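PDB 4UMG: protein LIN-41 from Caenorhabditis elegans, which controls the onset of developmental plasticity as a TRIM-NHL protein, and carries an immunoglobulin-like filamin domain. Local coordinates for residues A[83-88]-A[99-104]. Numbering follows the deposited sequence.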
# COMPACT_ATOMS: atom_id res chain seq x y z
N SER A 83 -15.45 -4.62 -4.58
CA SER A 83 -15.77 -3.90 -3.35
C SER A 83 -14.52 -3.28 -2.76
O SER A 83 -13.46 -3.90 -2.81
CB SER A 83 -16.39 -4.84 -2.31
OG SER A 83 -17.57 -5.46 -2.79
N THR A 84 -14.67 -2.09 -2.15
CA THR A 84 -13.54 -1.42 -1.46
C THR A 84 -13.35 -2.12 -0.14
O THR A 84 -14.31 -2.59 0.48
CB THR A 84 -13.81 0.08 -1.24
OG1 THR A 84 -14.98 0.24 -0.47
CG2 THR A 84 -13.96 0.86 -2.54
N VAL A 85 -12.10 -2.19 0.29
CA VAL A 85 -11.68 -2.85 1.53
C VAL A 85 -11.10 -1.73 2.33
O VAL A 85 -10.32 -0.93 1.81
CB VAL A 85 -10.65 -3.97 1.17
CG1 VAL A 85 -10.04 -4.63 2.39
CG2 VAL A 85 -11.31 -5.03 0.26
N GLU A 86 -11.43 -1.67 3.64
CA GLU A 86 -10.91 -0.58 4.46
C GLU A 86 -9.40 -0.73 4.68
O GLU A 86 -8.94 -1.78 5.12
CB GLU A 86 -11.65 -0.55 5.81
CG GLU A 86 -11.25 0.59 6.74
CD GLU A 86 -11.68 2.00 6.38
OE1 GLU A 86 -12.66 2.17 5.61
OE2 GLU A 86 -11.07 2.95 6.92
N VAL A 87 -8.64 0.31 4.34
CA VAL A 87 -7.17 0.29 4.55
C VAL A 87 -6.83 1.23 5.70
O VAL A 87 -7.18 2.39 5.66
CB VAL A 87 -6.41 0.70 3.25
CG1 VAL A 87 -4.89 0.69 3.48
CG2 VAL A 87 -6.78 -0.24 2.10
N THR A 88 -6.11 0.73 6.72
CA THR A 88 -5.70 1.59 7.82
C THR A 88 -4.26 1.99 7.58
O THR A 88 -3.43 1.12 7.28
CB THR A 88 -5.88 0.80 9.13
OG1 THR A 88 -7.27 0.56 9.33
CG2 THR A 88 -5.28 1.53 10.34
N LEU A 99 0.38 -0.12 5.93
CA LEU A 99 -0.95 -0.20 5.38
C LEU A 99 -1.53 -1.54 5.80
O LEU A 99 -0.90 -2.56 5.58
CB LEU A 99 -0.90 -0.15 3.86
CG LEU A 99 -0.30 1.12 3.24
CD1 LEU A 99 -0.43 1.07 1.74
CD2 LEU A 99 -1.01 2.38 3.73
N SER A 100 -2.66 -1.52 6.50
CA SER A 100 -3.26 -2.75 6.99
C SER A 100 -4.63 -2.97 6.40
O SER A 100 -5.41 -2.03 6.27
CB SER A 100 -3.35 -2.73 8.52
OG SER A 100 -2.05 -2.86 9.05
N TYR A 101 -4.92 -4.21 6.00
CA TYR A 101 -6.22 -4.55 5.46
C TYR A 101 -6.59 -5.99 5.78
O TYR A 101 -5.73 -6.80 6.12
CB TYR A 101 -6.29 -4.25 3.94
CG TYR A 101 -5.54 -5.26 3.10
CD1 TYR A 101 -4.16 -5.17 2.93
CD2 TYR A 101 -6.22 -6.26 2.41
CE1 TYR A 101 -3.47 -6.08 2.13
CE2 TYR A 101 -5.53 -7.22 1.67
CZ TYR A 101 -4.15 -7.12 1.53
OH TYR A 101 -3.47 -8.03 0.78
N TYR A 102 -7.88 -6.32 5.67
CA TYR A 102 -8.38 -7.67 6.01
C TYR A 102 -9.08 -8.25 4.78
O TYR A 102 -10.19 -7.82 4.46
CB TYR A 102 -9.34 -7.57 7.17
CG TYR A 102 -9.84 -8.90 7.68
CD1 TYR A 102 -9.14 -9.59 8.66
CD2 TYR A 102 -11.06 -9.42 7.26
CE1 TYR A 102 -9.62 -10.79 9.17
CE2 TYR A 102 -11.58 -10.59 7.81
CZ TYR A 102 -10.85 -11.27 8.78
OH TYR A 102 -11.32 -12.45 9.31
N PRO A 103 -8.40 -9.17 4.05
CA PRO A 103 -9.03 -9.75 2.85
C PRO A 103 -9.98 -10.87 3.25
O PRO A 103 -9.52 -11.93 3.68
CB PRO A 103 -7.84 -10.25 2.04
CG PRO A 103 -6.75 -10.50 3.05
CD PRO A 103 -7.06 -9.74 4.30
N SER A 104 -11.30 -10.63 3.12
CA SER A 104 -12.31 -11.63 3.57
C SER A 104 -12.50 -12.79 2.60
O SER A 104 -12.96 -13.86 2.99
CB SER A 104 -13.64 -10.94 3.85
OG SER A 104 -14.34 -10.62 2.66
O HOH W 1 -9.80 -4.26 5.84
O HOH W 2 -8.01 -1.73 7.90
O HOH W 3 -1.69 0.10 9.56
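Thr88 and Ser100 face each other as an antiparallel hydrogen-bonded pair. Thr88 N donates to Ser100 O (2.9 Å, N-H...O 166°) and Ser100 N returns a bond of equal length to Thr88 O, each donor lying in the plane of the carbonyl it meets. Both oxygens also receive a CA-H...O contact, from Val87 CA to Ser100 O (3.4 Å) and from Leu99 CA to Thr88 O. Toward Tyr102 the strands splay apart and water replaces direct pairing: one molecule takes the N-H of Tyr102 and donates to Glu86 O (2.7 Å). A second lies beside the direct Thr88-Ser100 bond, giving Ser100 O a further donor while also donating to Glu86 O and bonding Thr88 OG1. At the other end, a third water donates to Thr88 O and is joined to Ser100 OG; these last two hydrate the Thr88 and Ser100 side chains.

On the reverse face Val85 and Val87 meet Tyr101, and Val87 meets Leu99. Tyr101 CB lies 3.8 Å from Glu86 O and 4.1 Å from Val85 CG1. With chi1 75°, CG sits between the backbone N and the carbonyl carbon; beyond it CD2 grazes Val85 CG1 at 4.2 Å, obliquely to the ring, and the far end with OH leads away from segment 83-88. Thr26, Ile28, Met127 and Ile129 surround this side chain. Val85 chi1 (174°) turns CG1 to the other strand, near Tyr102 O; the Val87 and Leu99 side chains cross obliquely, Val87 CG1 4.1 Å from Leu99 CB.

The contact forms the open end of the hairpin 84-91/96-101 in a filamin-type, immunoglobulin-like beta-sandwich. Strand 26-31 flanks it on the Leu99-Tyr101 side and strand 73-78 on the Val85 side, while Tyr109 and Ile113 of strand 107-115 meet Val85 and Leu99 in the core.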